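Local coordinates for protein leucine aminopeptidase 2, chloroplastic (Streptomyces sp. BC16019, PDB 5LHJ) that acts in bottromycin maturation as an M17-family metalloaminopeptidase that probably removes single N-terminal residues from peptides with the help of manganese ions, at residues V259-T264 with V371-S376; G286-V291 with G309-A314; G346-A351 with A445-D450. All coordinates share one frame; numbering follows the deposited sequence.

Contact 1 (V259-T264 with V371-S376)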
ATOM      1  N   VAL A 259      -0.686 -25.047  28.738  1.00 17.42           N
ATOM      2  CA  VAL A 259      -0.386 -23.624  28.751  1.00 17.38           C
ATOM      3  C   VAL A 259      -1.252 -22.967  27.684  1.00 17.46           C
ATOM      4  O   VAL A 259      -1.171 -23.354  26.522  1.00 17.74           O
ATOM      5  CB  VAL A 259       1.106 -23.356  28.450  1.00 17.46           C
ATOM      6  CG1 VAL A 259       1.385 -21.858  28.390  1.00 17.41           C
ATOM      7  CG2 VAL A 259       1.983 -24.027  29.496  1.00 17.68           C
ATOM      8  N   GLY A 260      -2.060 -21.973  28.067  1.00 17.18           N
ATOM      9  CA  GLY A 260      -2.971 -21.311  27.124  1.00 16.99           C
ATOM     10  C   GLY A 260      -2.766 -19.811  27.036  1.00 17.15           C
ATOM     11  O   GLY A 260      -2.837 -19.126  28.058  1.00 17.29           O
ATOM     12  N   LYS A 261      -2.530 -19.299  25.826  1.00 16.66           N
ATOM     13  CA  LYS A 261      -2.331 -17.860  25.602  1.00 16.98           C
ATOM     14  C   LYS A 261      -3.627 -17.073  25.804  1.00 16.53           C
ATOM     15  O   LYS A 261      -4.598 -17.297  25.089  1.00 16.09           O
ATOM     16  CB  LYS A 261      -1.784 -17.594  24.188  1.00 17.58           C
ATOM     17  CG  LYS A 261      -1.635 -16.119  23.792  1.00 18.26           C
ATOM     18  CD  LYS A 261      -1.420 -15.958  22.282  1.00 19.20           C
ATOM     19  CE  LYS A 261      -1.701 -14.531  21.854  1.00 20.31           C
ATOM     20  NZ  LYS A 261      -1.452 -14.312  20.421  1.00 21.61           N
ATOM     21  N   GLY A 262      -3.621 -16.151  26.773  1.00 16.47           N
ATOM     22  CA  GLY A 262      -4.803 -15.359  27.103  1.00 16.75           C
ATOM     23  C   GLY A 262      -4.694 -13.864  26.857  1.00 16.85           C
ATOM     24  O   GLY A 262      -4.974 -13.068  27.758  1.00 17.33           O
ATOM     25  N   VAL A 263      -4.352 -13.463  25.634  1.00 16.81           N
ATOM     26  CA  VAL A 263      -4.327 -12.034  25.314  1.00 17.11           C
ATOM     27  C   VAL A 263      -5.760 -11.625  24.983  1.00 17.13           C
ATOM     28  O   VAL A 263      -6.279 -11.957  23.932  1.00 17.03           O
ATOM     29  CB  VAL A 263      -3.322 -11.683  24.190  1.00 17.11           C
ATOM     30  CG1 VAL A 263      -3.356 -10.188  23.881  1.00 17.49           C
ATOM     31  CG2 VAL A 263      -1.923 -12.089  24.621  1.00 17.41           C
ATOM     32  N   THR A 264      -6.398 -10.921  25.913  1.00 17.35           N
ATOM     33  CA  THR A 264      -7.808 -10.590  25.809  1.00 17.74           C
ATOM     34  C   THR A 264      -8.124  -9.510  24.778  1.00 18.18           C
ATOM     35  O   THR A 264      -9.234  -9.470  24.249  1.00 18.22           O
ATOM     36  CB  THR A 264      -8.400 -10.204  27.176  1.00 18.30           C
ATOM     37  OG1 THR A 264      -7.725  -9.051  27.698  1.00 18.66           O
ATOM     38  CG2 THR A 264      -8.240 -11.378  28.153  1.00 18.49           C
ATOM     39  N   VAL A 371      -1.268 -24.150  23.837  1.00 16.96           N
ATOM     40  CA  VAL A 371      -2.300 -23.849  22.856  1.00 16.61           C
ATOM     41  C   VAL A 371      -2.375 -22.339  22.731  1.00 16.32           C
ATOM     42  O   VAL A 371      -2.526 -21.634  23.739  1.00 15.80           O
ATOM     43  CB  VAL A 371      -3.689 -24.387  23.294  1.00 16.93           C
ATOM     44  CG1 VAL A 371      -4.705 -24.229  22.171  1.00 16.97           C
ATOM     45  CG2 VAL A 371      -3.605 -25.847  23.717  1.00 17.27           C
ATOM     46  N   ALA A 372      -2.249 -21.837  21.507  1.00 16.04           N
ATOM     47  CA  ALA A 372      -2.153 -20.401  21.294  1.00 16.30           C
ATOM     48  C   ALA A 372      -2.594 -19.997  19.907  1.00 16.78           C
ATOM     49  O   ALA A 372      -2.318 -20.691  18.931  1.00 16.77           O
ATOM     50  CB  ALA A 372      -0.721 -19.940  21.555  1.00 16.64           C
ATOM     51  N   THR A 373      -3.310 -18.878  19.824  1.00 17.29           N
ATOM     52  CA  THR A 373      -3.582 -18.206  18.546  1.00 17.71           C
ATOM     53  C   THR A 373      -2.347 -17.362  18.230  1.00 18.41           C
ATOM     54  O   THR A 373      -2.300 -16.153  18.508  1.00 19.16           O
ATOM     55  CB  THR A 373      -4.849 -17.349  18.638  1.00 18.10           C
ATOM     56  OG1 THR A 373      -4.761 -16.487  19.783  1.00 17.96           O
ATOM     57  CG2 THR A 373      -6.079 -18.246  18.789  1.00 18.28           C
ATOM     58  N   LEU A 374      -1.324 -18.001  17.676  1.00 18.35           N
ATOM     59  CA  LEU A 374       0.012 -17.421  17.717  1.00 18.93           C
ATOM     60  C   LEU A 374       0.406 -16.652  16.467  1.00 19.52           C
ATOM     61  O   LEU A 374       0.842 -15.515  16.590  1.00 20.18           O
ATOM     62  CB  LEU A 374       1.064 -18.482  18.074  1.00 18.96           C
ATOM     63  CG  LEU A 374       2.338 -17.958  18.748  1.00 19.01           C
ATOM     64  CD1 LEU A 374       2.027 -17.281  20.080  1.00 19.23           C
ATOM     65  CD2 LEU A 374       3.331 -19.080  18.939  1.00 18.93           C
ATOM     66  N   THR A 375       0.248 -17.242  15.280  1.00 19.84           N
ATOM     67  CA  THR A 375       0.811 -16.639  14.064  1.00 20.45           C
ATOM     68  C   THR A 375      -0.172 -16.575  12.923  1.00 21.74           C
ATOM     69  O   THR A 375      -0.959 -17.498  12.738  1.00 22.32           O
ATOM     70  CB  THR A 375       2.061 -17.393  13.564  1.00 20.72           C
ATOM     71  OG1 THR A 375       1.705 -18.709  13.094  1.00 20.36           O
ATOM     72  CG2 THR A 375       3.084 -17.486  14.668  1.00 20.44           C
ATOM     73  N   SER A 376      -0.084 -15.509  12.140  1.00 22.69           N
ATOM     74  CA  SER A 376      -0.926 -15.347  10.961  1.00 24.54           C
ATOM     75  C   SER A 376      -0.347 -16.075   9.755  1.00 25.49           C
ATOM     76  O   SER A 376      -1.082 -16.380   8.823  1.00 27.34           O
ATOM     77  CB  SER A 376      -1.110 -13.869  10.644  1.00 25.64           C
ATOM     78  OG  SER A 376       0.155 -13.250  10.441  1.00 26.88           O
TER
HETATM   79  O   HOH W   1      -4.662 -17.683  22.238  1.00 15.39           O
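Lys261 reaches Thr373 with its ammonium group: NZ donates to Thr373 O at 2.8 Å, coming from above the carbonyl plane, 36° out of it. A lysine suits the place because its long chain carries the charged end past Ala372 to the turn. CG lies anti to the backbone N (chi1 175°) and the rest is extended, passing over the small Ala372, whose CB lies 3.7 Å from Lys261 CB. Behind this grip, parallel strand pairing fixes the start of the side chain. Val371 N donates to Val259 O at 2.8 Å and Lys261 N to Val371 O at 3.1 Å, two backbone bonds that flank Gly260. Where the strands part, a water takes over, donating to Lys261 O (2.9 Å) and accepting from Thr373 N (3.0 Å). The chain bends there in an inverse gamma turn centred on Thr373. Further out, Asp284 draws both side chains together, salt-bridged to Lys261 NZ and hydrogen-bonded to Thr373 OG1. Asp284 and Lys261 are both manganese ligands of this protein, although no metal is bound in this chain. Such a site, set at the C-terminal ends of neighbouring parallel strands, is characteristic of the M17 aminopeptidase catalytic domain.

Contact 2 (G286-V291 with G309-A314)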
ATOM      1  N   GLY A 286      -8.081 -17.298  22.544  1.00 16.61           N
ATOM      2  CA  GLY A 286      -8.677 -18.585  22.163  1.00 16.45           C
ATOM      3  C   GLY A 286      -7.947 -19.791  22.747  1.00 16.07           C
ATOM      4  O   GLY A 286      -8.578 -20.812  23.052  1.00 16.26           O
ATOM      5  N   GLY A 287      -6.638 -19.679  22.919  1.00 15.54           N
ATOM      6  CA  GLY A 287      -5.846 -20.754  23.530  1.00 15.53           C
ATOM      7  C   GLY A 287      -6.152 -20.938  25.013  1.00 15.62           C
ATOM      8  O   GLY A 287      -6.375 -22.071  25.483  1.00 15.74           O
ATOM      9  N   ALA A 288      -6.172 -19.829  25.743  1.00 15.34           N
ATOM     10  CA  ALA A 288      -6.586 -19.832  27.153  1.00 15.66           C
ATOM     11  C   ALA A 288      -8.024 -20.334  27.300  1.00 15.69           C
ATOM     12  O   ALA A 288      -8.318 -21.115  28.220  1.00 16.06           O
ATOM     13  CB  ALA A 288      -6.442 -18.444  27.761  1.00 15.52           C
ATOM     14  N   ALA A 289      -8.920 -19.911  26.405  1.00 15.68           N
ATOM     15  CA  ALA A 289     -10.303 -20.387  26.424  1.00 15.81           C
ATOM     16  C   ALA A 289     -10.383 -21.908  26.265  1.00 15.83           C
ATOM     17  O   ALA A 289     -11.159 -22.568  26.969  1.00 15.87           O
ATOM     18  CB  ALA A 289     -11.141 -19.716  25.341  1.00 16.01           C
ATOM     19  N   ALA A 290      -9.604 -22.453  25.341  1.00 15.50           N
ATOM     20  CA  ALA A 290      -9.607 -23.892  25.086  1.00 15.77           C
ATOM     21  C   ALA A 290      -9.087 -24.680  26.290  1.00 15.96           C
ATOM     22  O   ALA A 290      -9.668 -25.713  26.671  1.00 16.19           O
ATOM     23  CB  ALA A 290      -8.793 -24.231  23.845  1.00 15.96           C
ATOM     24  N   VAL A 291      -8.028 -24.172  26.905  1.00 15.82           N
ATOM     25  CA  VAL A 291      -7.422 -24.812  28.072  1.00 16.34           C
ATOM     26  C   VAL A 291      -8.370 -24.781  29.271  1.00 16.65           C
ATOM     27  O   VAL A 291      -8.574 -25.816  29.932  1.00 16.97           O
ATOM     28  CB  VAL A 291      -6.046 -24.196  28.416  1.00 16.05           C
ATOM     29  CG1 VAL A 291      -5.511 -24.686  29.768  1.00 16.27           C
ATOM     30  CG2 VAL A 291      -5.033 -24.521  27.321  1.00 16.12           C
ATOM     31  N   GLY A 309      -3.444 -26.311  34.406  1.00 21.39           N
ATOM     32  CA  GLY A 309      -3.529 -25.206  33.448  1.00 20.05           C
ATOM     33  C   GLY A 309      -2.711 -24.009  33.904  1.00 19.44           C
ATOM     34  O   GLY A 309      -2.695 -23.690  35.102  1.00 19.76           O
ATOM     35  N   HIS A 310      -2.033 -23.361  32.960  1.00 17.95           N
ATOM     36  CA  HIS A 310      -1.167 -22.211  33.204  1.00 17.72           C
ATOM     37  C   HIS A 310      -1.604 -21.135  32.214  1.00 17.23           C
ATOM     38  O   HIS A 310      -1.499 -21.342  30.997  1.00 16.74           O
ATOM     39  CB  HIS A 310       0.306 -22.567  32.949  1.00 18.05           C
ATOM     40  CG  HIS A 310       0.781 -23.809  33.644  1.00 18.65           C
ATOM     41  ND1 HIS A 310       1.464 -23.776  34.840  1.00 19.59           N
ATOM     42  CD2 HIS A 310       0.724 -25.112  33.283  1.00 18.83           C
ATOM     43  CE1 HIS A 310       1.790 -25.006  35.196  1.00 19.76           C
ATOM     44  NE2 HIS A 310       1.362 -25.834  34.261  1.00 19.91           N
ATOM     45  N   LEU A 311      -2.128 -20.020  32.725  1.00 16.83           N
ATOM     46  CA  LEU A 311      -2.898 -19.061  31.915  1.00 16.69           C
ATOM     47  C   LEU A 311      -2.447 -17.600  32.115  1.00 16.19           C
ATOM     48  O   LEU A 311      -2.930 -16.910  33.012  1.00 16.32           O
ATOM     49  CB  LEU A 311      -4.396 -19.199  32.228  1.00 17.08           C
ATOM     50  CG  LEU A 311      -4.941 -20.628  32.021  1.00 17.54           C
ATOM     51  CD1 LEU A 311      -6.117 -20.928  32.913  1.00 17.92           C
ATOM     52  CD2 LEU A 311      -5.247 -20.884  30.554  1.00 17.20           C
ATOM     53  N   PRO A 312      -1.519 -17.118  31.265  1.00 15.93           N
ATOM     54  CA  PRO A 312      -1.145 -15.700  31.276  1.00 15.80           C
ATOM     55  C   PRO A 312      -2.167 -14.844  30.528  1.00 15.93           C
ATOM     56  O   PRO A 312      -2.495 -15.142  29.361  1.00 15.94           O
ATOM     57  CB  PRO A 312       0.206 -15.699  30.564  1.00 15.72           C
ATOM     58  CG  PRO A 312       0.118 -16.842  29.599  1.00 15.54           C
ATOM     59  CD  PRO A 312      -0.728 -17.886  30.285  1.00 15.64           C
ATOM     60  N   LEU A 313      -2.659 -13.801  31.197  1.00 15.78           N
ATOM     61  CA  LEU A 313      -3.741 -12.954  30.698  1.00 16.00           C
ATOM     62  C   LEU A 313      -3.288 -11.500  30.633  1.00 15.89           C
ATOM     63  O   LEU A 313      -2.789 -10.968  31.616  1.00 15.72           O
ATOM     64  CB  LEU A 313      -4.967 -13.074  31.614  1.00 16.29           C
ATOM     65  CG  LEU A 313      -5.385 -14.466  32.087  1.00 16.46           C
ATOM     66  CD1 LEU A 313      -6.637 -14.371  32.948  1.00 16.85           C
ATOM     67  CD2 LEU A 313      -5.666 -15.400  30.928  1.00 16.35           C
ATOM     68  N   ALA A 314      -3.465 -10.859  29.483  1.00 16.19           N
ATOM     69  CA  ALA A 314      -3.048  -9.459  29.306  1.00 16.59           C
ATOM     70  C   ALA A 314      -3.700  -8.831  28.090  1.00 16.88           C
ATOM     71  O   ALA A 314      -4.247  -9.533  27.245  1.00 16.54           O
ATOM     72  CB  ALA A 314      -1.530  -9.371  29.185  1.00 16.81           C
TER
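Leu311 holds CG anti to its carbonyl carbon (chi1 -56°), a turn that carries the end of the side chain up from strand 306-316 to Ala288 and Val291 on helix 286-301. Val291 answers with CG1 anti to its own backbone N (chi1 170°), which lowers that methyl toward the strand. The Leu311 methyl CD2 therefore lies between two residues one helical turn apart. It rests 3.8 Å from Ala288 CA and 3.9 Å from Ala288 CB, while Val291 CG1 also comes to 3.9 Å from it; the valine and leucine side chains run past each other in opposite directions.

Residue size explains much of the fit. At Ala288 a single methyl lets the leucine come right up to the helix backbone. Gly309 presents a bare CA to Val291 CG1 at 4.2 Å, and a CB there would press closely on that methyl. Leu313 CD2 extends the apolar surface, touching Ala288 CB more distantly at 4.5 Å. Phe196 and Ile200 of helix 193-207 continue the packing beside the leucines, and Ala289 is turned to helix 164-185.

The helix and strand segments run nearly antiparallel, at 149°, with axes 9.0 Å apart, a spacing that small and branched aliphatic residues fill. His310 and Pro312 pack instead against helix 345-358, across the sheet. Strand 255-263, helix 286-301 and strand 306-316 thus form a beta-alpha-beta crossover, the helix covering one face of the central sheet in the alpha/beta/alpha catalytic domain.

Contact 3 (G346-A351 with A445-D450)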
ATOM      1  N   GLY A 346       2.679 -12.739  21.728  1.00 16.87           N
ATOM      2  CA  GLY A 346       2.251 -14.014  22.290  1.00 16.70           C
ATOM      3  C   GLY A 346       3.400 -14.917  22.713  1.00 16.18           C
ATOM      4  O   GLY A 346       3.395 -15.483  23.818  1.00 16.33           O
ATOM      5  N   ARG A 347       4.401 -15.056  21.841  1.00 15.79           N
ATOM      6  CA  ARG A 347       5.520 -15.941  22.148  1.00 15.43           C
ATOM      7  C   ARG A 347       6.325 -15.431  23.354  1.00 15.49           C
ATOM      8  O   ARG A 347       6.827 -16.218  24.155  1.00 15.25           O
ATOM      9  CB  ARG A 347       6.409 -16.164  20.915  1.00 15.35           C
ATOM     10  CG  ARG A 347       7.239 -14.968  20.455  1.00 15.45           C
ATOM     11  CD  ARG A 347       7.737 -15.187  19.029  1.00 15.44           C
ATOM     12  NE  ARG A 347       6.627 -15.128  18.090  1.00 15.78           N
ATOM     13  CZ  ARG A 347       6.702 -15.275  16.764  1.00 15.96           C
ATOM     14  NH1 ARG A 347       7.853 -15.522  16.146  1.00 16.16           N
ATOM     15  NH2 ARG A 347       5.593 -15.175  16.056  1.00 16.19           N
ATOM     16  N   VAL A 348       6.399 -14.112  23.487  1.00 15.95           N
ATOM     17  CA  VAL A 348       7.120 -13.452  24.577  1.00 16.27           C
ATOM     18  C   VAL A 348       6.400 -13.680  25.921  1.00 16.54           C
ATOM     19  O   VAL A 348       7.044 -13.927  26.930  1.00 16.65           O
ATOM     20  CB  VAL A 348       7.307 -11.936  24.265  1.00 16.69           C
ATOM     21  CG1 VAL A 348       7.917 -11.183  25.439  1.00 17.05           C
ATOM     22  CG2 VAL A 348       8.151 -11.752  23.014  1.00 16.90           C
ATOM     23  N   VAL A 349       5.076 -13.616  25.907  1.00 16.61           N
ATOM     24  CA  VAL A 349       4.254 -13.894  27.083  1.00 17.11           C
ATOM     25  C   VAL A 349       4.368 -15.381  27.502  1.00 16.68           C
ATOM     26  O   VAL A 349       4.534 -15.702  28.686  1.00 17.18           O
ATOM     27  CB  VAL A 349       2.779 -13.517  26.815  1.00 17.41           C
ATOM     28  CG1 VAL A 349       1.880 -13.999  27.927  1.00 18.14           C
ATOM     29  CG2 VAL A 349       2.619 -12.006  26.619  1.00 17.75           C
ATOM     30  N   LEU A 350       4.270 -16.285  26.536  1.00 16.16           N
ATOM     31  CA  LEU A 350       4.326 -17.717  26.806  1.00 16.00           C
ATOM     32  C   LEU A 350       5.678 -18.200  27.333  1.00 15.88           C
ATOM     33  O   LEU A 350       5.715 -19.154  28.105  1.00 15.49           O
ATOM     34  CB  LEU A 350       3.975 -18.515  25.547  1.00 16.30           C
ATOM     35  CG  LEU A 350       2.537 -18.383  25.033  1.00 16.68           C
ATOM     36  CD1 LEU A 350       2.382 -18.986  23.633  1.00 17.07           C
ATOM     37  CD2 LEU A 350       1.593 -19.030  26.000  1.00 16.80           C
ATOM     38  N   ALA A 351       6.769 -17.559  26.900  1.00 15.91           N
ATOM     39  CA  ALA A 351       8.142 -18.004  27.208  1.00 16.10           C
ATOM     40  C   ALA A 351       8.348 -18.337  28.682  1.00 16.46           C
ATOM     41  O   ALA A 351       8.693 -19.465  29.044  1.00 16.48           O
ATOM     42  CB  ALA A 351       9.142 -16.947  26.766  1.00 16.35           C
ATOM     43  N   ALA A 445       7.439 -21.566  16.851  1.00 14.94           N
ATOM     44  CA  ALA A 445       7.494 -22.860  17.516  1.00 15.16           C
ATOM     45  C   ALA A 445       8.899 -23.118  18.066  1.00 15.11           C
ATOM     46  O   ALA A 445       9.059 -23.560  19.206  1.00 14.88           O
ATOM     47  CB  ALA A 445       7.065 -23.967  16.552  1.00 15.14           C
ATOM     48  N   LEU A 446       9.919 -22.826  17.249  1.00 15.24           N
ATOM     49  CA  LEU A 446      11.327 -22.938  17.685  1.00 15.53           C
ATOM     50  C   LEU A 446      11.656 -21.997  18.860  1.00 15.43           C
ATOM     51  O   LEU A 446      12.375 -22.369  19.790  1.00 15.58           O
ATOM     52  CB  LEU A 446      12.270 -22.663  16.507  1.00 15.72           C
ATOM     53  CG  LEU A 446      12.197 -23.692  15.365  1.00 16.03           C
ATOM     54  CD1 LEU A 446      12.865 -23.162  14.104  1.00 16.34           C
ATOM     55  CD2 LEU A 446      12.815 -25.020  15.786  1.00 16.50           C
ATOM     56  N   PHE A 447      11.130 -20.776  18.799  1.00 15.34           N
ATOM     57  CA  PHE A 447      11.241 -19.803  19.888  1.00 15.43           C
ATOM     58  C   PHE A 447      10.710 -20.405  21.192  1.00 15.67           C
ATOM     59  O   PHE A 447      11.411 -20.380  22.228  1.00 15.84           O
ATOM     60  CB  PHE A 447      10.490 -18.509  19.481  1.00 15.15           C
ATOM     61  CG  PHE A 447      10.545 -17.397  20.482  1.00 14.97           C
ATOM     62  CD1 PHE A 447       9.800 -17.451  21.669  1.00 14.88           C
ATOM     63  CD2 PHE A 447      11.294 -16.253  20.224  1.00 14.89           C
ATOM     64  CE1 PHE A 447       9.835 -16.407  22.586  1.00 14.95           C
ATOM     65  CE2 PHE A 447      11.314 -15.201  21.133  1.00 14.94           C
ATOM     66  CZ  PHE A 447      10.594 -15.283  22.319  1.00 14.81           C
ATOM     67  N   LEU A 448       9.488 -20.933  21.157  1.00 15.62           N
ATOM     68  CA  LEU A 448       8.874 -21.536  22.351  1.00 16.11           C
ATOM     69  C   LEU A 448       9.659 -22.746  22.852  1.00 16.24           C
ATOM     70  O   LEU A 448       9.804 -22.948  24.060  1.00 15.87           O
ATOM     71  CB  LEU A 448       7.432 -21.958  22.071  1.00 16.29           C
ATOM     72  CG  LEU A 448       6.424 -20.858  21.726  1.00 16.58           C
ATOM     73  CD1 LEU A 448       5.078 -21.502  21.413  1.00 16.95           C
ATOM     74  CD2 LEU A 448       6.274 -19.836  22.835  1.00 16.85           C
ATOM     75  N   GLN A 449      10.161 -23.549  21.917  1.00 16.72           N
ATOM     76  CA  GLN A 449      10.917 -24.748  22.264  1.00 17.87           C
ATOM     77  C   GLN A 449      12.095 -24.444  23.202  1.00 18.54           C
ATOM     78  O   GLN A 449      12.377 -25.247  24.090  1.00 18.51           O
ATOM     79  CB  GLN A 449      11.418 -25.460  21.009  1.00 18.18           C
ATOM     80  CG  GLN A 449      12.046 -26.824  21.277  1.00 18.85           C
ATOM     81  CD  GLN A 449      12.447 -27.544  19.999  1.00 19.06           C
ATOM     82  OE1 GLN A 449      12.715 -26.916  18.975  1.00 19.28           O
ATOM     83  NE2 GLN A 449      12.500 -28.874  20.062  1.00 19.83           N
ATOM     84  N   ASP A 450      12.746 -23.292  23.001  1.00 19.29           N
ATOM     85  CA  ASP A 450      13.898 -22.842  23.819  1.00 20.63           C
ATOM     86  C   ASP A 450      13.569 -22.812  25.329  1.00 20.03           C
ATOM     87  O   ASP A 450      14.460 -22.941  26.174  1.00 20.04           O
ATOM     88  CB  ASP A 450      14.317 -21.390  23.474  1.00 22.04           C
ATOM     89  CG  ASP A 450      14.957 -21.201  22.088  1.00 24.14           C
ATOM     90  OD1 ASP A 450      15.354 -22.150  21.385  1.00 25.00           O
ATOM     91  OD2 ASP A 450      15.060 -20.001  21.705  1.00 26.08           O
TER
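Arg347 lays its aliphatic chain over one face of the Phe447 ring in a CH-pi contact: CG stands 3.7 Å from the ring centroid and 14° off the normal. With CG between the backbone N and the carbonyl carbon (chi1 70°), the chain crosses the ring at about a right angle, CD following CG over the ring toward Phe447 CG and CD2, while CB sits out by CD1 and CE1. The bend at chi3 then turns the guanidinium steeply to the ring, where NH1 forms a salt bridge with Asp440, on the same helix as Phe447. An arginine thus serves twice, apolar over the phenyl ring and charged at its end.

These side chains join helices 345-358 and 440-449, whose segments run nearly parallel, at 17° with axes 9.8 Å apart. Both helices pack on the central sheet of the catalytic domain, Leu350 touching Val259 and Lys261 of strand 255-263, Leu448 touching strand 458-462.

Purely apolar contacts lie beside the arginine-phenylalanine pair. Val348 CG2 approaches Phe447 CZ at 4.3 Å, and Ala351 CB approaches CE1 obliquely. With an alanine in place of Phe447, a gap would probably open beside Val348 and Ala351, and the Arg347 chain would be likely to turn more freely. Leu350 CB meets Leu448 CD2 at 3.8 Å.

Backbone oxygen plays a part too: Arg347 O lies 3.4 Å from Phe447 CE1 while accepting the helical bond from Ala351 N at 3.1 Å.

How the contacts relate
All three contacts belong to the catalytic domain. Contacts 1 and 2 are about 7 Å apart between centres and share the central sheet, where strands 255-263 and 306-316 are neighbours: Gly260 N lies 3.0 Å from His310 O, a probable hydrogen bond. The centre of contact 3 lies about 11 Å from that of contact 1 and 14 Å from that of contact 2; Leu350 packs on Val259, and Val349 on Pro312. Along the chain, contact 2 is nested inside contact 1, contact 3 follows contact 2, and segments of contacts 1 and 3 alternate. Helices 286-301 and 345-358 cover different faces of the sheet. Manganese ligands Lys261, Asp284 and Glu345, spread over some 85 residues, come together.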